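Local structure of hypothetical conserved protein, GK1056 (Geobacillus kaustophilus, 2QYH) at residues 3-14 and 36-45; 24-32 and 247-257. The protein is of unknown function but belongs to the haloacid dehalogenase-like hydrolases and may be a magnesium-dependent phosphatase. All coordinates share one frame; numbering follows the deposited sequence.

Contact 1. Residues 3-14 and 36-45; sequences RKIVFFDIDGTL and GVYVAIATGR
Arg3 crosses Tyr38 at about a right angle. Its CB and CG pass near Tyr38 CE2, and CD lies between that ring carbon, 3.7 Å away, and Gly36 O, which is slightly nearer. At the bend of chi2 (-96°) the chain turns, and the guanidinium ends nearly parallel to the phenol ring, the planes 11° apart. Tyr38 OH sits above the centre of the guanidinium face, with Arg3 CZ and NH2 both close to it; Arg3 NE is 3.3 Å from the hydroxyl, at too poor an angle for a hydrogen bond. Arg3 NH1 then reaches back to hydrogen-bond Gly36 O (2.9 Å), a carbonyl that also accepts from a water held by Lys4 N.

Beyond this end, strands 5-8 and 38-42 run parallel. Backbone hydrogen bonds alternate from Tyr38 N to Lys4 O through to Ala42 N to Phe8 O. The two strands belong to a beta-alpha-beta unit whose crossover is helix 23-34, at the centre of the Rossmann-like HAD sheet. On one face Phe7 CE1 meets Ala40 CB at 3.8 Å, and helix 184-195 packs on the Phe7 ring. On the other, Val39 CG1 comes to the edge of the Phe8 ring, 3.7 Å from CE2.

Past the strand ends, Asp9, Asp11 and Thr13 fit the DxDx(T/V) pattern, consistent with a HAD active site; Asp9 OD1 makes a salt bridge to Lys184. Arg45, extended from CG to NE, crosses Ile10 at a slant, and Ile10 CD1 lies over one guanidinium face. At the guanidinium edge, Asp11 OD2 and Arg45 NH2 form a salt bridge (2.6 Å), the carboxylate turned 67° from the guanidinium plane. A water joins Asp11 OD1 to the same NH2, which also hydrogen-bonds a bound glycerol.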
# COMPACT_ATOMS: atom_id res chain seq x y z
N ARG D 3 0.13 28.93 9.96
CA ARG D 3 -0.41 27.76 9.30
C ARG D 3 -1.12 26.85 10.30
O ARG D 3 -0.83 26.88 11.50
CB ARG D 3 0.71 26.95 8.64
CG ARG D 3 1.33 27.57 7.42
CD ARG D 3 0.70 27.03 6.16
NE ARG D 3 1.49 27.40 4.99
CZ ARG D 3 1.26 26.95 3.75
NH1 ARG D 3 0.26 26.11 3.51
NH2 ARG D 3 2.04 27.35 2.76
N LYS D 4 -2.05 26.04 9.80
CA LYS D 4 -2.78 25.08 10.61
C LYS D 4 -2.39 23.71 10.09
O LYS D 4 -1.99 23.58 8.93
CB LYS D 4 -4.28 25.29 10.47
CG LYS D 4 -4.77 26.61 11.02
CD LYS D 4 -6.09 27.01 10.40
CE LYS D 4 -6.51 28.40 10.84
NZ LYS D 4 -7.66 28.93 10.04
N ILE D 5 -2.47 22.70 10.93
CA ILE D 5 -2.13 21.36 10.49
C ILE D 5 -3.07 20.39 11.17
O ILE D 5 -3.51 20.63 12.30
CB ILE D 5 -0.66 21.01 10.85
CG1 ILE D 5 -0.30 19.63 10.30
CG2 ILE D 5 -0.45 21.08 12.36
CD1 ILE D 5 1.20 19.32 10.35
N VAL D 6 -3.43 19.32 10.47
CA VAL D 6 -4.32 18.32 11.03
C VAL D 6 -3.63 16.96 10.92
O VAL D 6 -3.15 16.59 9.86
CB VAL D 6 -5.68 18.26 10.27
CG1 VAL D 6 -6.61 17.25 10.95
CG2 VAL D 6 -6.32 19.64 10.22
N PHE D 7 -3.58 16.24 12.04
CA PHE D 7 -2.97 14.92 12.10
C PHE D 7 -4.06 13.85 12.15
O PHE D 7 -5.09 14.04 12.79
CB PHE D 7 -2.08 14.82 13.33
CG PHE D 7 -0.80 15.58 13.21
CD1 PHE D 7 0.32 14.98 12.65
CD2 PHE D 7 -0.72 16.90 13.64
CE1 PHE D 7 1.52 15.69 12.52
CE2 PHE D 7 0.47 17.62 13.51
CZ PHE D 7 1.59 17.01 12.95
N PHE D 8 -3.83 12.72 11.48
CA PHE D 8 -4.80 11.63 11.44
C PHE D 8 -4.17 10.29 11.76
O PHE D 8 -3.09 9.98 11.25
CB PHE D 8 -5.41 11.50 10.05
CG PHE D 8 -6.18 12.70 9.60
CD1 PHE D 8 -7.52 12.86 9.96
CD2 PHE D 8 -5.58 13.66 8.78
CE1 PHE D 8 -8.25 13.97 9.51
CE2 PHE D 8 -6.30 14.77 8.34
CZ PHE D 8 -7.64 14.92 8.69
N ASP D 9 -4.82 9.50 12.60
CA ASP D 9 -4.33 8.17 12.88
C ASP D 9 -4.94 7.40 11.72
O ASP D 9 -5.86 7.91 11.07
CB ASP D 9 -4.86 7.66 14.22
CG ASP D 9 -4.37 6.26 14.55
OD1 ASP D 9 -3.15 6.01 14.41
OD2 ASP D 9 -5.21 5.42 14.95
N ILE D 10 -4.47 6.19 11.43
CA ILE D 10 -5.00 5.44 10.29
C ILE D 10 -6.28 4.62 10.53
O ILE D 10 -7.37 5.04 10.12
CB ILE D 10 -3.89 4.54 9.69
CG1 ILE D 10 -2.70 5.41 9.29
CG2 ILE D 10 -4.39 3.81 8.46
CD1 ILE D 10 -1.44 4.62 8.98
N ASP D 11 -6.16 3.47 11.19
CA ASP D 11 -7.32 2.61 11.43
C ASP D 11 -8.36 3.21 12.37
O ASP D 11 -8.03 3.63 13.48
CB ASP D 11 -6.90 1.26 11.97
CG ASP D 11 -6.14 0.43 10.96
OD1 ASP D 11 -6.35 0.64 9.75
OD2 ASP D 11 -5.36 -0.43 11.39
N GLY D 12 -9.61 3.21 11.93
CA GLY D 12 -10.68 3.75 12.74
C GLY D 12 -10.87 5.23 12.52
O GLY D 12 -11.89 5.79 12.88
N THR D 13 -9.87 5.88 11.91
CA THR D 13 -9.95 7.31 11.66
C THR D 13 -10.03 7.60 10.16
O THR D 13 -10.98 8.22 9.70
CB THR D 13 -8.75 8.05 12.25
OG1 THR D 13 -8.64 7.75 13.65
CG2 THR D 13 -8.90 9.55 12.07
N LEU D 14 -9.03 7.16 9.40
CA LEU D 14 -9.04 7.38 7.96
C LEU D 14 -9.73 6.20 7.30
O LEU D 14 -10.44 6.36 6.31
CB LEU D 14 -7.62 7.51 7.42
CG LEU D 14 -6.84 8.78 7.72
CD1 LEU D 14 -5.43 8.64 7.16
CD2 LEU D 14 -7.53 9.99 7.12
N GLY D 36 -4.71 25.51 2.26
CA GLY D 36 -3.40 25.78 2.81
C GLY D 36 -3.18 25.14 4.17
O GLY D 36 -2.20 25.46 4.86
N VAL D 37 -4.08 24.24 4.56
CA VAL D 37 -3.96 23.55 5.84
C VAL D 37 -3.13 22.29 5.62
O VAL D 37 -3.37 21.53 4.69
CB VAL D 37 -5.35 23.17 6.42
CG1 VAL D 37 -5.20 22.39 7.72
CG2 VAL D 37 -6.16 24.42 6.66
N TYR D 38 -2.12 22.08 6.46
CA TYR D 38 -1.28 20.91 6.34
C TYR D 38 -2.00 19.65 6.81
O TYR D 38 -2.71 19.67 7.82
CB TYR D 38 0.01 21.09 7.14
CG TYR D 38 0.96 22.10 6.54
CD1 TYR D 38 1.16 22.16 5.16
CD2 TYR D 38 1.68 22.98 7.35
CE1 TYR D 38 2.06 23.09 4.60
CE2 TYR D 38 2.57 23.91 6.81
CZ TYR D 38 2.76 23.95 5.43
OH TYR D 38 3.63 24.86 4.88
N VAL D 39 -1.83 18.57 6.06
CA VAL D 39 -2.45 17.29 6.39
C VAL D 39 -1.35 16.26 6.59
O VAL D 39 -0.50 16.06 5.72
CB VAL D 39 -3.37 16.82 5.27
CG1 VAL D 39 -3.94 15.45 5.60
CG2 VAL D 39 -4.48 17.82 5.07
N ALA D 40 -1.37 15.61 7.74
CA ALA D 40 -0.35 14.61 8.01
C ALA D 40 -0.91 13.44 8.81
O ALA D 40 -1.91 13.57 9.52
CB ALA D 40 0.81 15.25 8.78
N ILE D 41 -0.25 12.30 8.66
CA ILE D 41 -0.64 11.09 9.37
C ILE D 41 0.29 10.93 10.56
O ILE D 41 1.47 11.25 10.47
CB ILE D 41 -0.50 9.86 8.45
CG1 ILE D 41 -1.63 9.87 7.41
CG2 ILE D 41 -0.49 8.58 9.29
CD1 ILE D 41 -1.53 8.74 6.37
N ALA D 42 -0.23 10.47 11.69
CA ALA D 42 0.60 10.24 12.87
C ALA D 42 0.32 8.80 13.26
O ALA D 42 -0.81 8.45 13.59
CB ALA D 42 0.21 11.17 14.01
N THR D 43 1.35 7.96 13.23
CA THR D 43 1.17 6.55 13.52
C THR D 43 2.41 5.88 14.10
O THR D 43 3.51 6.43 14.05
CB THR D 43 0.76 5.80 12.24
OG1 THR D 43 0.53 4.41 12.53
CG2 THR D 43 1.86 5.91 11.20
N GLY D 44 2.22 4.69 14.65
CA GLY D 44 3.34 3.96 15.21
C GLY D 44 3.96 3.08 14.14
O GLY D 44 5.02 2.49 14.33
N ARG D 45 3.28 3.00 12.99
CA ARG D 45 3.73 2.17 11.88
C ARG D 45 4.98 2.68 11.19
O ARG D 45 5.39 3.83 11.35
CB ARG D 45 2.63 2.06 10.83
CG ARG D 45 1.34 1.51 11.34
CD ARG D 45 0.36 1.39 10.21
NE ARG D 45 -0.95 0.92 10.66
CZ ARG D 45 -1.95 0.62 9.84
NH1 ARG D 45 -1.80 0.74 8.52
NH2 ARG D 45 -3.09 0.19 10.34
O HOH W 1 -3.08 27.01 7.23
O HOH W 2 -5.11 -0.86 8.10

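Contact 2. Residues 24-32 and 247-257; sequences STIEAVRRL and IWYGLKQLQLI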
# COMPACT_ATOMS: atom_id res chain seq x y z
N SER D 24 -15.89 10.76 1.36
CA SER D 24 -15.89 12.10 1.94
C SER D 24 -14.59 12.48 2.65
O SER D 24 -14.33 13.67 2.88
CB SER D 24 -17.08 12.28 2.90
OG SER D 24 -16.98 11.40 4.01
N THR D 25 -13.78 11.49 3.00
CA THR D 25 -12.50 11.75 3.65
C THR D 25 -11.54 12.23 2.56
O THR D 25 -10.68 13.08 2.81
CB THR D 25 -11.94 10.48 4.35
OG1 THR D 25 -12.76 10.17 5.48
CG2 THR D 25 -10.51 10.71 4.83
N ILE D 26 -11.70 11.69 1.36
CA ILE D 26 -10.89 12.09 0.22
C ILE D 26 -11.23 13.55 -0.09
O ILE D 26 -10.34 14.35 -0.38
CB ILE D 26 -11.17 11.21 -1.03
CG1 ILE D 26 -10.59 9.81 -0.81
CG2 ILE D 26 -10.58 11.86 -2.28
CD1 ILE D 26 -10.77 8.89 -1.99
N GLU D 27 -12.52 13.90 -0.02
CA GLU D 27 -12.95 15.28 -0.26
C GLU D 27 -12.39 16.16 0.85
O GLU D 27 -11.85 17.24 0.59
CB GLU D 27 -14.47 15.39 -0.23
CG GLU D 27 -15.13 15.95 -1.49
CD GLU D 27 -14.41 17.14 -2.11
OE1 GLU D 27 -13.45 16.92 -2.88
OE2 GLU D 27 -14.80 18.30 -1.83
N ALA D 28 -12.54 15.69 2.09
CA ALA D 28 -12.06 16.41 3.25
C ALA D 28 -10.60 16.83 3.07
O ALA D 28 -10.27 18.02 3.13
CB ALA D 28 -12.20 15.53 4.49
N VAL D 29 -9.72 15.85 2.83
CA VAL D 29 -8.30 16.12 2.65
C VAL D 29 -8.06 17.08 1.49
O VAL D 29 -7.24 18.00 1.58
CB VAL D 29 -7.51 14.81 2.41
CG1 VAL D 29 -6.08 15.13 2.02
CG2 VAL D 29 -7.50 13.96 3.69
N ARG D 30 -8.78 16.88 0.39
CA ARG D 30 -8.64 17.76 -0.76
C ARG D 30 -8.92 19.20 -0.36
O ARG D 30 -8.12 20.09 -0.62
CB ARG D 30 -9.60 17.33 -1.87
CG ARG D 30 -9.80 18.37 -2.94
CD ARG D 30 -10.87 17.97 -3.93
NE ARG D 30 -11.23 19.09 -4.79
CZ ARG D 30 -12.12 20.02 -4.49
NH1 ARG D 30 -12.36 21.00 -5.34
NH2 ARG D 30 -12.80 19.95 -3.35
N ARG D 31 -10.07 19.42 0.29
CA ARG D 31 -10.47 20.75 0.74
C ARG D 31 -9.45 21.37 1.69
O ARG D 31 -9.13 22.55 1.56
CB ARG D 31 -11.84 20.68 1.43
CG ARG D 31 -13.02 20.43 0.49
CD ARG D 31 -13.18 21.58 -0.48
NE ARG D 31 -13.40 22.84 0.23
CZ ARG D 31 -14.57 23.22 0.75
NH1 ARG D 31 -15.64 22.44 0.62
NH2 ARG D 31 -14.66 24.37 1.40
N LEU D 32 -8.93 20.58 2.64
CA LEU D 32 -7.94 21.11 3.57
C LEU D 32 -6.69 21.60 2.84
O LEU D 32 -6.23 22.72 3.09
CB LEU D 32 -7.54 20.04 4.59
CG LEU D 32 -8.56 19.67 5.67
CD1 LEU D 32 -7.95 18.65 6.60
CD2 LEU D 32 -8.97 20.91 6.45
N ILE D 247 -14.89 12.28 9.63
CA ILE D 247 -13.86 13.26 9.37
C ILE D 247 -14.36 14.52 8.67
O ILE D 247 -14.04 15.63 9.08
CB ILE D 247 -12.71 12.64 8.60
CG1 ILE D 247 -11.95 11.71 9.54
CG2 ILE D 247 -11.80 13.72 8.02
CD1 ILE D 247 -10.79 11.01 8.93
N TRP D 248 -15.15 14.34 7.62
CA TRP D 248 -15.69 15.48 6.88
C TRP D 248 -16.55 16.35 7.80
O TRP D 248 -16.39 17.57 7.85
CB TRP D 248 -16.54 14.99 5.71
CG TRP D 248 -17.34 16.07 5.05
CD1 TRP D 248 -18.62 16.45 5.35
CD2 TRP D 248 -16.89 16.96 4.02
NE1 TRP D 248 -19.00 17.51 4.57
CE2 TRP D 248 -17.96 17.85 3.74
CE3 TRP D 248 -15.70 17.09 3.30
CZ2 TRP D 248 -17.86 18.86 2.78
CZ3 TRP D 248 -15.60 18.10 2.34
CH2 TRP D 248 -16.68 18.97 2.09
N TYR D 249 -17.46 15.70 8.52
CA TYR D 249 -18.35 16.40 9.44
C TYR D 249 -17.56 17.17 10.49
O TYR D 249 -17.81 18.35 10.73
CB TYR D 249 -19.29 15.41 10.12
CG TYR D 249 -20.25 16.05 11.09
CD1 TYR D 249 -20.02 16.00 12.46
CD2 TYR D 249 -21.37 16.74 10.62
CE1 TYR D 249 -20.89 16.63 13.36
CE2 TYR D 249 -22.24 17.37 11.51
CZ TYR D 249 -21.99 17.32 12.87
OH TYR D 249 -22.86 17.94 13.73
N GLY D 250 -16.60 16.48 11.11
CA GLY D 250 -15.79 17.11 12.13
C GLY D 250 -15.08 18.34 11.62
O GLY D 250 -15.15 19.41 12.23
N LEU D 251 -14.39 18.20 10.49
CA LEU D 251 -13.66 19.31 9.90
C LEU D 251 -14.61 20.46 9.57
O LEU D 251 -14.24 21.63 9.66
CB LEU D 251 -12.92 18.84 8.64
CG LEU D 251 -11.73 17.90 8.84
CD1 LEU D 251 -11.31 17.31 7.50
CD2 LEU D 251 -10.57 18.65 9.49
N LYS D 252 -15.84 20.12 9.20
CA LYS D 252 -16.85 21.12 8.87
C LYS D 252 -17.25 21.87 10.16
O LYS D 252 -17.30 23.10 10.19
CB LYS D 252 -18.07 20.41 8.28
CG LYS D 252 -18.92 21.28 7.37
CD LYS D 252 -18.30 21.42 6.00
CE LYS D 252 -19.08 22.40 5.14
NZ LYS D 252 -20.52 22.03 5.05
N GLN D 253 -17.52 21.11 11.21
CA GLN D 253 -17.89 21.67 12.50
C GLN D 253 -16.80 22.61 13.01
O GLN D 253 -17.09 23.73 13.44
CB GLN D 253 -18.12 20.54 13.51
CG GLN D 253 -19.44 20.62 14.24
CD GLN D 253 -20.63 20.71 13.30
OE1 GLN D 253 -20.77 19.90 12.38
NE2 GLN D 253 -21.49 21.69 13.52
N LEU D 254 -15.55 22.15 12.96
CA LEU D 254 -14.41 22.94 13.41
C LEU D 254 -14.16 24.10 12.46
O LEU D 254 -13.29 24.95 12.70
CB LEU D 254 -13.17 22.06 13.51
CG LEU D 254 -13.26 20.92 14.52
CD1 LEU D 254 -12.00 20.06 14.46
CD2 LEU D 254 -13.45 21.48 15.92
N GLN D 255 -14.92 24.12 11.37
CA GLN D 255 -14.81 25.16 10.37
C GLN D 255 -13.47 25.23 9.65
O GLN D 255 -13.03 26.30 9.23
CB GLN D 255 -15.15 26.51 11.01
CG GLN D 255 -16.54 26.52 11.61
CD GLN D 255 -17.02 27.91 11.98
OE1 GLN D 255 -16.38 28.62 12.76
NE2 GLN D 255 -18.17 28.30 11.43
N LEU D 256 -12.82 24.08 9.52
CA LEU D 256 -11.56 24.01 8.81
C LEU D 256 -11.97 23.88 7.35
O LEU D 256 -11.18 24.12 6.44
CB LEU D 256 -10.74 22.80 9.25
CG LEU D 256 -9.94 23.02 10.53
CD1 LEU D 256 -9.22 21.74 10.92
CD2 LEU D 256 -8.94 24.15 10.33
N ILE D 257 -13.24 23.51 7.15
CA ILE D 257 -13.82 23.38 5.82
C ILE D 257 -15.13 24.17 5.80
O ILE D 257 -16.10 23.65 6.38
CB ILE D 257 -14.16 21.93 5.47
CG1 ILE D 257 -12.88 21.11 5.33
CG2 ILE D 257 -14.97 21.89 4.18
CD1 ILE D 257 -13.13 19.69 4.91
O HOH W 3 -15.40 11.79 6.20
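With CG anti to the backbone N (chi1 170°), Trp248 is swung onto helix 24-32, while bends at chi2 and chi3 (-65° and -59°) fold Arg31 back toward it. The indole is a knob in a hole formed by Ser24, Glu27, Ala28 and Arg31. Its benzo edge leads: CE3 lies 3.7 Å from Ala28 N, which is in the plane of the ring, and CZ3 meets Glu27 CB. Arg31 NH1 approaches Trp248 CH2 obliquely, and Ile257 CG2 sits over one face of the guanidinium, offset toward its rim and 3.7 Å from Arg31 CZ.

Ale28 is not named otherwise than Ala28: this residue lies where the helices approach, the axes of the two segments 8.9 Å apart. Its CB faces Leu251 CD1 at 3.6 Å and also touches Ile247 CG2. Deeper toward the sheet, Leu32 crosses Leu251 at about a right angle, its CD1 3.7 Å from Leu251 CD1, and its other methyl, CD2, rests on Leu256 CB just beyond the Schellman motif at Gln255.

At the opposite end from Leu32, one water bridges Ser24 OG, Thr25 OG1 and Trp248 N, the last donating to it over 2.9 Å. No direct hydrogen bond spans the helices; their association therefore rests on shape and apolar packing, with the water supplying the polar link.

In the fold
Contact 1 is the more buried, set in the middle of the mixed sheet, its centre about 10 Å from that of the chain, whereas contact 2 is partly buried, its centre about 22 Å from that of the chain. Both involve the same beta-alpha-beta unit: contact 1 pairs its two strands, and contact 2 joins its helix 23-34 to the C-terminal helix 246-253. The contacts meet where Leu32 packs on Val39 and Leu256 on Val6, so both helices lie against the same sheet face. Backbone hydrogen bonds dominate 3-14 with 36-45, ending in charged groups at the probable active site; side-chain packing dominates 24-32 with 247-257, whose Arg30 reaches Asp115 of the second subunit.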